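Local coordinates for protein putative ribosomal N-acetyltransferase YdaF (Bacillus subtilis, PDB 1NSL) that probably transfers an acetyl group to the N-terminal amine of a protein, possibly a ribosomal one, and assembles as a hexamer of GNAT-fold subunits, at residues C[111-116]-C[145-149]; C[129-135]-C[170-176]; C[66-71]-C[83-88]. All coordinates share one frame; numbering follows the deposited sequence.

Interaction 1: C[111-116]-C[145-149]; sequences ITAACR and VPERI
V145 meets helix 110-124 with both of its methyl groups. CG2 sits against I111 CG2 at 3.8 Å and also touches T112 OG1, while CG1, anti to the backbone N (chi1 163°), reaches the thiol of C115, with SG 4.0 Å from V145 CG1. A beta-branched residue suits this place because its two arms serve neighbouring turns of the partner helix, the I111-T112 level and the C115 level. I111, C115 and V145 all rest on Y99 of strand 94-101 as well, which seats this end of the contact against the sheet. The axes of the two short segments pass 9.9 Å apart and cross at -62°. In the order of the GNAT fold these are the third and fourth main helices, following the fourth and fifth strands; relatives bind the pyrophosphate of acetyl-CoA at the start of the third helix. R148, one turn on, carries the exposed side of the interface. Starting trans to the backbone N (chi1 -168°) and bent at chi2 and chi3, its chain brings CD and NE across T112, whose CG2 lies 3.3 Å from R148 CD and over one face of the guanidinium group. The compact threonine thus gives the CD-NE end a methyl to pack on while the charge stays near solvent. R116 reaches across from helix 110-124, its guanidinium plane almost perpendicular to that of R148, and the like-charged NH1 atoms of R116 and R148 stand 3.7 Å apart, R148 NH1 lying at the edge of the R116 group. The long branch of I149 serves two partners: CG1 lies over one face of the R116 guanidinium, offset toward the rim and 3.8 Å from R116 NE, and CD1 meets CB of C115, small enough to fit between V145 and I149, at 3.9 Å.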
loop_
_atom_site.group_PDB
_atom_site.type_symbol
_atom_site.label_atom_id
_atom_site.label_comp_id
_atom_site.label_asym_id
_atom_site.label_seq_id
_atom_site.Cartn_x
_atom_site.Cartn_y
_atom_site.Cartn_z
ATOM N N ILE C 111 -26.867 -25.563 4.129
ATOM C CA ILE C 111 -27.014 -24.131 3.851
ATOM C C ILE C 111 -28.022 -23.429 4.745
ATOM O O ILE C 111 -27.694 -22.393 5.400
ATOM C CB ILE C 111 -27.278 -23.920 2.386
ATOM C CG1 ILE C 111 -26.072 -24.527 1.656
ATOM C CG2 ILE C 111 -27.481 -22.482 2.126
ATOM C CD1 ILE C 111 -26.080 -24.622 0.128
ATOM N N THR C 112 -29.233 -23.996 4.819
ATOM C CA THR C 112 -30.271 -23.383 5.639
ATOM C C THR C 112 -29.737 -23.139 7.035
ATOM O O THR C 112 -29.554 -21.985 7.464
ATOM C CB THR C 112 -31.462 -24.268 5.689
ATOM O OG1 THR C 112 -32.038 -24.308 4.390
ATOM C CG2 THR C 112 -32.591 -23.639 6.557
ATOM N N ALA C 113 -29.393 -24.228 7.710
ATOM C CA ALA C 113 -28.844 -24.146 9.048
ATOM C C ALA C 113 -27.757 -23.070 9.191
ATOM O O ALA C 113 -27.785 -22.328 10.153
ATOM C CB ALA C 113 -28.317 -25.471 9.441
ATOM N N ALA C 114 -26.799 -23.021 8.268
ATOM C CA ALA C 114 -25.778 -22.020 8.307
ATOM C C ALA C 114 -26.299 -20.581 8.057
ATOM O O ALA C 114 -25.829 -19.656 8.711
ATOM C CB ALA C 114 -24.642 -22.370 7.308
ATOM N N CYS C 115 -27.233 -20.393 7.111
ATOM C CA CYS C 115 -27.825 -19.044 6.889
ATOM C C CYS C 115 -28.485 -18.538 8.194
ATOM O O CYS C 115 -28.330 -17.383 8.543
ATOM C CB CYS C 115 -28.818 -18.999 5.698
ATOM S SG CYS C 115 -27.985 -19.338 4.111
ATOM N N ARG C 116 -29.200 -19.396 8.923
ATOM C CA ARG C 116 -29.784 -18.934 10.173
ATOM C C ARG C 116 -28.700 -18.397 11.147
ATOM O O ARG C 116 -28.854 -17.295 11.723
ATOM C CB ARG C 116 -30.681 -19.987 10.826
ATOM C CG ARG C 116 -31.827 -20.483 9.931
ATOM C CD ARG C 116 -32.709 -21.679 10.507
ATOM N NE ARG C 116 -34.094 -21.516 10.071
ATOM C CZ ARG C 116 -34.830 -22.483 9.516
ATOM N NH1 ARG C 116 -34.293 -23.677 9.326
ATOM N NH2 ARG C 116 -36.092 -22.267 9.145
ATOM N N VAL C 145 -33.665 -22.034 -0.330
ATOM C CA VAL C 145 -33.185 -21.670 0.970
ATOM C C VAL C 145 -33.913 -20.496 1.630
ATOM O O VAL C 145 -34.385 -20.601 2.747
ATOM C CB VAL C 145 -31.679 -21.558 1.030
ATOM C CG1 VAL C 145 -31.253 -20.767 2.293
ATOM C CG2 VAL C 145 -31.138 -22.975 1.059
ATOM N N PRO C 146 -34.039 -19.409 0.909
ATOM C CA PRO C 146 -34.753 -18.241 1.415
ATOM C C PRO C 146 -36.210 -18.586 1.802
ATOM O O PRO C 146 -36.687 -18.225 2.861
ATOM C CB PRO C 146 -34.780 -17.314 0.198
ATOM C CG PRO C 146 -33.683 -17.781 -0.630
ATOM C CD PRO C 146 -33.544 -19.256 -0.464
ATOM N N GLU C 147 -36.900 -19.272 0.920
ATOM C CA GLU C 147 -38.306 -19.545 1.106
ATOM C C GLU C 147 -38.593 -20.393 2.340
ATOM O O GLU C 147 -39.647 -20.258 2.916
ATOM C CB GLU C 147 -38.915 -20.213 -0.124
ATOM C CG GLU C 147 -38.960 -19.373 -1.403
ATOM C CD GLU C 147 -39.301 -20.192 -2.677
ATOM O OE1 GLU C 147 -40.340 -19.952 -3.321
ATOM O OE2 GLU C 147 -38.528 -21.091 -3.065
ATOM N N ARG C 148 -37.633 -21.231 2.727
ATOM C CA ARG C 148 -37.710 -22.133 3.869
ATOM C C ARG C 148 -37.489 -21.235 5.087
ATOM O O ARG C 148 -38.221 -21.322 6.043
ATOM C CB ARG C 148 -36.646 -23.271 3.752
ATOM C CG ARG C 148 -36.735 -24.466 4.675
ATOM C CD ARG C 148 -35.518 -24.670 5.548
ATOM N NE ARG C 148 -34.843 -25.987 5.512
ATOM C CZ ARG C 148 -34.843 -26.870 6.505
ATOM N NH1 ARG C 148 -35.523 -26.652 7.604
ATOM N NH2 ARG C 148 -34.191 -27.998 6.398
ATOM N N ILE C 149 -36.541 -20.331 5.079
ATOM C CA ILE C 149 -36.434 -19.487 6.263
ATOM C C ILE C 149 -37.532 -18.350 6.338
ATOM O O ILE C 149 -37.624 -17.601 7.326
ATOM C CB ILE C 149 -35.030 -18.899 6.327
ATOM C CG1 ILE C 149 -33.996 -19.971 6.602
ATOM C CG2 ILE C 149 -34.899 -17.777 7.382
ATOM C CD1 ILE C 149 -32.662 -19.524 6.084
#

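Interaction 2: C[129-135]-C[170-176]; sequences NRVAICA and LVYYSLL
C134 and Y172 stand side by side on one face of the sheet, and the tyrosine ring turns its flat side to the cysteine. C134 CB lies almost over the ring centre, 3.8 Å from the Y172 centroid and 13° off its normal, a CH-pi contact; the sulfur lies over the same face in a sulfur-aromatic contact, SG being 4.4 Å from the centroid. C134 SG also touches L170 CD1. A polarisable sulfur is well suited to an aromatic face, and replacing Y172 by a serine would probably open a gap beside C134 and leave its CB and SG without the ring they pack on. Farther along this face R130 stretches its chain out, CG anti to the backbone N (chi1 162°), and brings NH1 within 3.2 Å of S174 CB. Its charge is paired with E154 in a salt bridge, and NH1 also donates to the carbonyl oxygen of R158 of a second subunit. A132, between R130 and C134, presents only a methyl group.

The other face carries V131, I133, A135, V171, Y173 and L175. Here Y173 presents its ring edge to I133 O, and its hydroxyl bonds to R143, while the apolar part of this face packs on helix 140-149 and F151. Six backbone hydrogen bonds tie the strands in antiparallel register, from V131 N to L175 O (3.1 Å) through I133 N to Y173 O (2.8 Å) to V171 N and A135 O (3.0 Å). The strand axes run at 157°. This pairing is the one expected in the C-terminal half of a GNAT domain, where the last strand, 166-176, inserts between strands 130-136 and 152-163.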
loop_
_atom_site.group_PDB
_atom_site.type_symbol
_atom_site.label_atom_id
_atom_site.label_comp_id
_atom_site.label_asym_id
_atom_site.label_seq_id
_atom_site.Cartn_x
_atom_site.Cartn_y
_atom_site.Cartn_z
ATOM N N ASN C 129 -30.936 -4.064 9.164
ATOM C CA ASN C 129 -32.380 -4.082 9.085
ATOM C C ASN C 129 -32.859 -5.029 7.995
ATOM O O ASN C 129 -33.884 -5.697 8.111
ATOM C CB ASN C 129 -32.914 -2.676 8.854
ATOM C CG ASN C 129 -34.405 -2.627 8.842
ATOM O OD1 ASN C 129 -35.025 -2.367 7.800
ATOM N ND2 ASN C 129 -35.010 -2.885 9.998
ATOM N N ARG C 130 -32.082 -5.145 6.952
ATOM C CA ARG C 130 -32.558 -5.899 5.828
ATOM C C ARG C 130 -31.535 -6.971 5.492
ATOM O O ARG C 130 -30.372 -6.782 5.667
ATOM C CB ARG C 130 -32.749 -4.894 4.686
ATOM C CG ARG C 130 -32.825 -5.473 3.308
ATOM C CD ARG C 130 -33.044 -4.458 2.182
ATOM N NE ARG C 130 -32.732 -5.120 0.909
ATOM C CZ ARG C 130 -33.629 -5.749 0.177
ATOM N NH1 ARG C 130 -34.889 -5.765 0.580
ATOM N NH2 ARG C 130 -33.283 -6.343 -0.951
ATOM N N VAL C 131 -31.929 -8.133 5.061
ATOM C CA VAL C 131 -30.910 -9.041 4.566
ATOM C C VAL C 131 -31.470 -9.638 3.294
ATOM O O VAL C 131 -32.680 -9.977 3.254
ATOM C CB VAL C 131 -30.591 -10.093 5.571
ATOM C CG1 VAL C 131 -30.126 -11.286 4.912
ATOM C CG2 VAL C 131 -29.506 -9.564 6.467
ATOM N N ALA C 132 -30.692 -9.723 2.216
ATOM C CA ALA C 132 -31.315 -10.335 1.035
ATOM C C ALA C 132 -30.580 -11.543 0.559
ATOM O O ALA C 132 -29.418 -11.761 0.927
ATOM C CB ALA C 132 -31.452 -9.346 -0.082
ATOM N N ILE C 133 -31.247 -12.336 -0.256
ATOM C CA ILE C 133 -30.590 -13.441 -0.908
ATOM C C ILE C 133 -31.066 -13.472 -2.344
ATOM O O ILE C 133 -32.250 -13.313 -2.633
ATOM C CB ILE C 133 -30.992 -14.756 -0.276
ATOM C CG1 ILE C 133 -30.226 -15.040 1.014
ATOM C CG2 ILE C 133 -30.793 -15.911 -1.250
ATOM C CD1 ILE C 133 -30.874 -16.239 1.811
ATOM N N CYS C 134 -30.165 -13.689 -3.284
ATOM C CA CYS C 134 -30.669 -13.780 -4.614
ATOM C C CYS C 134 -30.224 -15.060 -5.296
ATOM O O CYS C 134 -29.372 -15.771 -4.785
ATOM C CB CYS C 134 -30.401 -12.500 -5.360
ATOM S SG CYS C 134 -28.838 -12.433 -6.065
ATOM N N ALA C 135 -30.821 -15.413 -6.413
ATOM C CA ALA C 135 -30.438 -16.679 -6.997
ATOM C C ALA C 135 -30.966 -16.799 -8.385
ATOM O O ALA C 135 -31.901 -16.077 -8.780
ATOM C CB ALA C 135 -30.974 -17.808 -6.178
ATOM N N LEU C 170 -32.265 -13.191 -12.358
ATOM C CA LEU C 170 -32.003 -13.313 -10.971
ATOM C C LEU C 170 -33.320 -12.969 -10.277
ATOM O O LEU C 170 -33.994 -11.998 -10.636
ATOM C CB LEU C 170 -30.982 -12.271 -10.655
ATOM C CG LEU C 170 -29.526 -12.669 -10.685
ATOM C CD1 LEU C 170 -28.585 -11.630 -9.986
ATOM C CD2 LEU C 170 -29.552 -13.990 -9.939
ATOM N N VAL C 171 -33.733 -13.780 -9.326
ATOM C CA VAL C 171 -34.830 -13.342 -8.503
ATOM C C VAL C 171 -34.323 -12.943 -7.093
ATOM O O VAL C 171 -33.487 -13.636 -6.522
ATOM C CB VAL C 171 -35.823 -14.410 -8.356
ATOM C CG1 VAL C 171 -35.165 -15.619 -7.823
ATOM C CG2 VAL C 171 -36.878 -13.951 -7.411
ATOM N N TYR C 172 -34.813 -11.834 -6.534
ATOM C CA TYR C 172 -34.354 -11.385 -5.243
ATOM C C TYR C 172 -35.316 -11.817 -4.159
ATOM O O TYR C 172 -36.488 -11.913 -4.435
ATOM C CB TYR C 172 -34.297 -9.862 -5.264
ATOM C CG TYR C 172 -33.047 -9.447 -5.862
ATOM C CD1 TYR C 172 -32.856 -9.558 -7.210
ATOM C CD2 TYR C 172 -31.983 -9.098 -5.085
ATOM C CE1 TYR C 172 -31.624 -9.268 -7.778
ATOM C CE2 TYR C 172 -30.778 -8.804 -5.645
ATOM C CZ TYR C 172 -30.615 -8.892 -6.989
ATOM O OH TYR C 172 -29.414 -8.611 -7.550
ATOM N N TYR C 173 -34.802 -12.034 -2.937
ATOM C CA TYR C 173 -35.576 -12.326 -1.735
ATOM C C TYR C 173 -35.045 -11.506 -0.528
ATOM O O TYR C 173 -33.857 -11.321 -0.428
ATOM C CB TYR C 173 -35.426 -13.789 -1.357
ATOM C CG TYR C 173 -36.077 -14.872 -2.209
ATOM C CD1 TYR C 173 -35.361 -15.505 -3.190
ATOM C CD2 TYR C 173 -37.374 -15.331 -1.952
ATOM C CE1 TYR C 173 -35.889 -16.541 -3.926
ATOM C CE2 TYR C 173 -37.945 -16.396 -2.695
ATOM C CZ TYR C 173 -37.172 -16.999 -3.689
ATOM O OH TYR C 173 -37.663 -18.031 -4.478
ATOM N N SER C 174 -35.897 -11.081 0.421
ATOM C CA SER C 174 -35.441 -10.262 1.553
ATOM C C SER C 174 -36.183 -10.491 2.874
ATOM O O SER C 174 -37.367 -10.754 2.911
ATOM C CB SER C 174 -35.539 -8.788 1.221
ATOM O OG SER C 174 -36.861 -8.503 0.904
ATOM N N LEU C 175 -35.454 -10.345 3.968
ATOM C CA LEU C 175 -36.001 -10.568 5.251
ATOM C C LEU C 175 -35.829 -9.274 6.060
ATOM O O LEU C 175 -34.737 -8.731 6.170
ATOM C CB LEU C 175 -35.306 -11.778 5.870
ATOM C CG LEU C 175 -35.664 -12.082 7.332
ATOM C CD1 LEU C 175 -37.155 -12.000 7.610
ATOM C CD2 LEU C 175 -35.136 -13.424 7.733
ATOM N N LEU C 176 -36.929 -8.745 6.602
ATOM C CA LEU C 176 -36.786 -7.518 7.346
ATOM C C LEU C 176 -36.682 -7.842 8.786
ATOM O O LEU C 176 -37.499 -8.550 9.291
ATOM C CB LEU C 176 -37.940 -6.602 7.090
ATOM C CG LEU C 176 -38.179 -6.351 5.615
ATOM C CD1 LEU C 176 -38.729 -4.989 5.404
ATOM C CD2 LEU C 176 -36.913 -6.463 4.831
#

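Interaction 3: C[66-71]-C[83-88]; sequences LNGIEA and ISLHNL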
loop_
_atom_site.group_PDB
_atom_site.type_symbol
_atom_site.label_atom_id
_atom_site.label_comp_id
_atom_site.label_asym_id
_atom_site.label_seq_id
_atom_site.Cartn_x
_atom_site.Cartn_y
_atom_site.Cartn_z
ATOM N N LEU C 66 -14.019 -5.362 8.592
ATOM C CA LEU C 66 -15.379 -5.370 8.986
ATOM C C LEU C 66 -16.318 -5.134 7.831
ATOM O O LEU C 66 -17.397 -4.510 8.021
ATOM C CB LEU C 66 -15.624 -4.273 10.002
ATOM C CG LEU C 66 -15.410 -4.638 11.470
ATOM C CD1 LEU C 66 -15.299 -3.355 12.274
ATOM C CD2 LEU C 66 -16.582 -5.492 11.983
ATOM N N ASN C 67 -15.973 -5.570 6.635
ATOM C CA ASN C 67 -17.048 -5.451 5.716
ATOM C C ASN C 67 -17.420 -6.608 4.935
ATOM O O ASN C 67 -17.651 -6.493 3.753
ATOM C CB ASN C 67 -16.982 -4.232 4.846
ATOM C CG ASN C 67 -15.853 -4.258 3.949
ATOM O OD1 ASN C 67 -14.979 -3.394 4.071
ATOM N ND2 ASN C 67 -15.849 -5.209 2.988
ATOM N N GLY C 68 -17.498 -7.736 5.600
ATOM C CA GLY C 68 -18.208 -8.859 5.010
ATOM C C GLY C 68 -17.735 -10.136 5.584
ATOM O O GLY C 68 -16.808 -10.150 6.350
ATOM N N ILE C 69 -18.337 -11.230 5.196
ATOM C CA ILE C 69 -17.755 -12.480 5.593
ATOM C C ILE C 69 -17.684 -13.417 4.417
ATOM O O ILE C 69 -18.648 -13.609 3.698
ATOM C CB ILE C 69 -18.520 -13.099 6.721
ATOM C CG1 ILE C 69 -18.272 -12.263 7.969
ATOM C CG2 ILE C 69 -17.965 -14.427 6.940
ATOM C CD1 ILE C 69 -19.479 -11.990 8.867
ATOM N N GLU C 70 -16.521 -13.993 4.207
ATOM C CA GLU C 70 -16.379 -15.000 3.179
ATOM C C GLU C 70 -15.905 -16.147 4.044
ATOM O O GLU C 70 -14.766 -16.172 4.436
ATOM C CB GLU C 70 -15.303 -14.607 2.126
ATOM C CG GLU C 70 -15.677 -13.509 1.115
ATOM C CD GLU C 70 -17.079 -13.693 0.504
ATOM O OE1 GLU C 70 -17.555 -14.817 0.375
ATOM O OE2 GLU C 70 -17.752 -12.719 0.151
ATOM N N ALA C 71 -16.781 -17.087 4.371
ATOM C CA ALA C 71 -16.414 -18.194 5.264
ATOM C C ALA C 71 -16.505 -19.583 4.677
ATOM O O ALA C 71 -17.199 -19.817 3.707
ATOM C CB ALA C 71 -17.275 -18.140 6.545
ATOM N N ILE C 83 -20.045 -19.813 2.755
ATOM C CA ILE C 83 -21.221 -18.953 2.932
ATOM C C ILE C 83 -20.674 -17.611 2.986
ATOM O O ILE C 83 -19.487 -17.446 3.260
ATOM C CB ILE C 83 -21.960 -19.193 4.193
ATOM C CG1 ILE C 83 -23.138 -18.260 4.265
ATOM C CG2 ILE C 83 -21.131 -18.861 5.367
ATOM C CD1 ILE C 83 -24.155 -18.818 5.308
ATOM N N SER C 84 -21.523 -16.634 2.765
ATOM C CA SER C 84 -20.986 -15.323 2.562
ATOM C C SER C 84 -21.989 -14.225 2.771
ATOM O O SER C 84 -23.187 -14.360 2.444
ATOM C CB SER C 84 -20.525 -15.267 1.157
ATOM O OG SER C 84 -20.466 -13.915 0.722
ATOM N N LEU C 85 -21.492 -13.127 3.332
ATOM C CA LEU C 85 -22.334 -11.972 3.576
ATOM C C LEU C 85 -21.552 -10.879 2.941
ATOM O O LEU C 85 -20.450 -10.628 3.373
ATOM C CB LEU C 85 -22.458 -11.703 5.060
ATOM C CG LEU C 85 -23.096 -10.361 5.359
ATOM C CD1 LEU C 85 -24.510 -10.528 5.321
ATOM C CD2 LEU C 85 -22.710 -9.919 6.746
ATOM N N HIS C 86 -22.121 -10.235 1.927
ATOM C CA HIS C 86 -21.429 -9.243 1.130
ATOM C C HIS C 86 -22.364 -8.106 0.783
ATOM O O HIS C 86 -23.473 -8.140 1.189
ATOM C CB HIS C 86 -20.864 -9.893 -0.121
ATOM C CG HIS C 86 -21.868 -10.667 -0.902
ATOM N ND1 HIS C 86 -22.582 -10.124 -1.949
ATOM C CD2 HIS C 86 -22.297 -11.939 -0.778
ATOM C CE1 HIS C 86 -23.401 -11.029 -2.442
ATOM N NE2 HIS C 86 -23.276 -12.133 -1.727
ATOM N N ASN C 87 -21.921 -7.126 0.006
ATOM C CA ASN C 87 -22.663 -5.898 -0.238
ATOM C C ASN C 87 -23.121 -5.321 1.055
ATOM O O ASN C 87 -24.287 -5.011 1.223
ATOM C CB ASN C 87 -23.861 -6.091 -1.138
ATOM C CG ASN C 87 -23.475 -6.647 -2.489
ATOM O OD1 ASN C 87 -22.297 -6.978 -2.713
ATOM N ND2 ASN C 87 -24.461 -6.784 -3.400
ATOM N N LEU C 88 -22.205 -5.175 1.981
ATOM C CA LEU C 88 -22.583 -4.670 3.265
ATOM C C LEU C 88 -22.742 -3.184 3.148
ATOM O O LEU C 88 -21.788 -2.501 2.885
ATOM C CB LEU C 88 -21.481 -4.973 4.232
ATOM C CG LEU C 88 -21.786 -5.091 5.699
ATOM C CD1 LEU C 88 -20.538 -5.780 6.306
ATOM C CD2 LEU C 88 -22.004 -3.716 6.309
#
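The beta hairpin of strands 69-75 and 78-89, second and third of the main GNAT strands, starts here, with I69 and L85, then A71 and I83, as its hydrogen-bonded antiparallel pairs. I69 N reaches L85 O at 2.9 Å, and L85 N returns to I69 O; A71 N and I83 O are equally close. Helix 48-65 leads in and ends in a Schellman motif at L66, whose positive phi turns the chain toward the sheet. G68 follows with phi 156°, beside L85 O: a side chain here would run into that carbonyl oxygen and, at this phi and psi, also into the carbonyl oxygen of N67, which is why glycine fits. I69, A71, I83 and L85 point to the face that helix 110-124 packs on, where I83 meets A114, C115 and L118, so aliphatic residues are apt. On the opposite face the non-hydrogen-bonded pair is polar. E70 folds back at its second torsion (chi2 -46°) and lies beside W59, bringing its carboxylate beside the S84 hydroxyl. L88 closes the open end, its CD1 3.5 Å from N67 C and 3.7 Å from G68 N, a leucine methyl packed against the backbone of N67 and G68 where the pairing ends. S84 OG donates to E70 OE2 at 3.0 Å, arriving on the syn side, 30° out of the carboxylate plane.

How the interactions relate
From the N terminus, interaction 3 comes first: 66-71 and 83-88 pair the open end of the hairpin of strands 69-75 and 78-89, enclosing the rest of it and its turn, before the others begin. Interactions 1 and 2 then cross, their segments alternating as 111-116, 129-135, 145-149 and 170-176. Interaction 1 encloses 28 residues, among them strand 130-136, and brings together the helices before and after it; interaction 2 encloses 34, with helix 140-149 and strand 152-163, and joins strand 130-136 to the last one. They meet directly, with P146 lying against I133 and Y173. Interaction 3 touches interaction 1 through I83, while interactions 2 and 3, with centres about 14 Å apart, share one sheet with strand 94-101 between them.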